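PDB 3VPB: alpha-aminoadipate carrier protein lysW from Sulfolobus tokodaii, which carries glutamate or alpha-aminoadipate, bound covalently to its C-terminal side chain, through their conversion to ornithine or lysine, respectively, in arginine and lysine biosynthesis. Local coordinates for residues Glu23-Glu28 with Leu42-Ala47. Sequence-based numbering, arbitrary orientation.
Sequences EIVEHE and LALRLA. With ZN (zinc ion), chain B.
The imidazole of His27 binds a zinc ion at its edge through ND1, 2.1 Å from the metal. One ring face carries Glu28 CG, 3.7 Å above the plane and offset toward the rim. The other ring nitrogen, NE2, is hydrogen-bonded to Asp12 O; with the zinc bond this helps fix the ring's rotation. Cys6, Cys9 and Cys29 complete the site of this zinc ribbon. Strands 24-26 and 41-46 are the outer strands of its three-stranded antiparallel sheet, and strand 32-38 runs between them. They meet through side chains, with no hydrogen bond between the two segments. Val25 and Leu44 meet on one side of the sheet. Their side chains cross at about a right angle, with Val25 CG2 3.9 Å from Leu44 CD2. Val25 CG1 is anti to the carbonyl carbon (chi1 -54°), which puts CG2 between the backbone N and the carbonyl carbon, facing Leu44. Leu44 is buried and also packs on Leu4, Pro7 and Val13, so it joins the three-stranded sheet to strands 2-5 and 12-15 and to the loop between Cys6 and Cys9. Ile24 and Ala47 meet on the other side, where Ile24 also packs on Ile9 of a neighbouring enzyme chain. The CG1 branch of Ile24 is anti to the carbonyl carbon (chi1 -63°). The second torsion, -53°, folds its end toward Ala47, and the terminal methyl CD1 comes to 3.9 Å from Ala47 CB.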
loop_
_atom_site.group_PDB
_atom_site.type_symbol
_atom_site.label_atom_id
_atom_site.label_comp_id
_atom_site.label_asym_id
_atom_site.label_seq_id
_atom_site.Cartn_x
_atom_site.Cartn_y
_atom_site.Cartn_z
ATOM N N GLU E 23 -5.440 -18.417 18.999
ATOM C CA GLU E 23 -4.067 -18.914 18.883
ATOM C C GLU E 23 -3.727 -19.283 17.450
ATOM O O GLU E 23 -4.601 -19.634 16.678
ATOM C CB GLU E 23 -3.855 -20.133 19.764
ATOM C CG GLU E 23 -3.635 -19.808 21.213
ATOM C CD GLU E 23 -3.081 -20.976 21.968
ATOM O OE1 GLU E 23 -1.854 -21.229 21.890
ATOM O OE2 GLU E 23 -3.882 -21.638 22.653
ATOM N N ILE E 24 -2.443 -19.195 17.118
ATOM C CA ILE E 24 -1.955 -19.471 15.775
ATOM C C ILE E 24 -1.362 -20.870 15.710
ATOM O O ILE E 24 -0.631 -21.277 16.627
ATOM C CB ILE E 24 -0.859 -18.450 15.382
ATOM C CG1 ILE E 24 -1.422 -17.026 15.345
ATOM C CG2 ILE E 24 -0.207 -18.818 14.051
ATOM C CD1 ILE E 24 -2.662 -16.840 14.504
ATOM N N VAL E 25 -1.682 -21.606 14.642
ATOM C CA VAL E 25 -1.067 -22.920 14.384
ATOM C C VAL E 25 -0.571 -23.000 12.935
ATOM O O VAL E 25 -1.240 -22.525 12.008
ATOM C CB VAL E 25 -2.014 -24.128 14.719
ATOM C CG1 VAL E 25 -2.535 -24.034 16.149
ATOM C CG2 VAL E 25 -3.184 -24.236 13.756
ATOM N N GLU E 26 0.601 -23.601 12.751
ATOM C CA GLU E 26 1.183 -23.749 11.431
ATOM C C GLU E 26 0.853 -25.112 10.867
ATOM O O GLU E 26 0.918 -26.116 11.577
ATOM C CB GLU E 26 2.699 -23.597 11.494
ATOM C CG GLU E 26 3.156 -22.182 11.747
ATOM C CD GLU E 26 4.119 -21.694 10.683
ATOM O OE1 GLU E 26 4.496 -20.501 10.739
ATOM O OE2 GLU E 26 4.487 -22.504 9.788
ATOM N N HIS E 27 0.471 -25.158 9.597
ATOM C CA HIS E 27 0.226 -26.436 8.975
ATOM C C HIS E 27 1.255 -26.730 7.898
ATOM O O HIS E 27 1.856 -25.810 7.340
ATOM C CB HIS E 27 -1.199 -26.538 8.427
ATOM C CG HIS E 27 -1.642 -27.948 8.217
ATOM N ND1 HIS E 27 -2.239 -28.379 7.051
ATOM C CD2 HIS E 27 -1.517 -29.045 9.005
ATOM C CE1 HIS E 27 -2.505 -29.672 7.150
ATOM N NE2 HIS E 27 -2.067 -30.101 8.320
ATOM N N GLU E 28 1.427 -28.019 7.612
ATOM C CA GLU E 28 2.504 -28.515 6.736
ATOM C C GLU E 28 2.351 -28.079 5.273
ATOM O O GLU E 28 3.290 -28.185 4.492
ATOM C CB GLU E 28 2.599 -30.044 6.825
ATOM C CG GLU E 28 1.227 -30.728 6.864
ATOM C CD GLU E 28 1.250 -32.201 6.495
ATOM O OE1 GLU E 28 0.288 -32.639 5.824
ATOM O OE2 GLU E 28 2.207 -32.916 6.879
ATOM N N LEU E 42 -14.504 -25.871 17.730
ATOM C CA LEU E 42 -13.292 -25.162 17.423
ATOM C C LEU E 42 -13.139 -25.354 15.922
ATOM O O LEU E 42 -13.515 -26.394 15.389
ATOM C CB LEU E 42 -12.113 -25.770 18.151
ATOM C CG LEU E 42 -11.452 -25.021 19.301
ATOM C CD1 LEU E 42 -12.412 -24.159 20.164
ATOM C CD2 LEU E 42 -10.637 -26.003 20.145
ATOM N N ALA E 43 -12.647 -24.333 15.238
ATOM C CA ALA E 43 -12.415 -24.450 13.813
ATOM C C ALA E 43 -11.158 -23.659 13.468
ATOM O O ALA E 43 -10.610 -22.942 14.314
ATOM C CB ALA E 43 -13.624 -23.927 13.038
ATOM N N LEU E 44 -10.690 -23.806 12.234
ATOM C CA LEU E 44 -9.475 -23.126 11.809
ATOM C C LEU E 44 -9.763 -22.235 10.616
ATOM O O LEU E 44 -10.438 -22.657 9.679
ATOM C CB LEU E 44 -8.436 -24.163 11.429
ATOM C CG LEU E 44 -7.876 -25.066 12.529
ATOM C CD1 LEU E 44 -7.063 -26.194 11.942
ATOM C CD2 LEU E 44 -7.028 -24.256 13.497
ATOM N N ARG E 45 -9.261 -21.006 10.634
ATOM C CA ARG E 45 -9.244 -20.219 9.396
ATOM C C ARG E 45 -7.866 -19.606 9.142
ATOM O O ARG E 45 -7.007 -19.623 10.020
ATOM C CB ARG E 45 -10.350 -19.161 9.390
ATOM C CG ARG E 45 -10.288 -18.208 10.546
ATOM C CD ARG E 45 -11.193 -17.019 10.312
ATOM N NE ARG E 45 -11.319 -16.270 11.554
ATOM C CZ ARG E 45 -12.433 -16.203 12.281
ATOM N NH1 ARG E 45 -13.552 -16.806 11.877
ATOM N NH2 ARG E 45 -12.434 -15.511 13.410
ATOM N N LEU E 46 -7.659 -19.074 7.936
ATOM C CA LEU E 46 -6.405 -18.423 7.565
ATOM C C LEU E 46 -6.073 -17.295 8.530
ATOM O O LEU E 46 -6.922 -16.429 8.797
ATOM C CB LEU E 46 -6.501 -17.872 6.138
ATOM C CG LEU E 46 -5.210 -17.711 5.321
ATOM C CD1 LEU E 46 -4.543 -19.060 5.084
ATOM C CD2 LEU E 46 -5.496 -17.013 4.008
ATOM N N ALA E 47 -4.853 -17.311 9.067
ATOM C CA ALA E 47 -4.418 -16.265 10.003
ATOM C C ALA E 47 -4.213 -14.964 9.234
ATOM O O ALA E 47 -3.977 -14.989 8.025
ATOM C CB ALA E 47 -3.134 -16.651 10.668
HETATM ZN ZN ZN B . -3.052 -27.237 5.447
#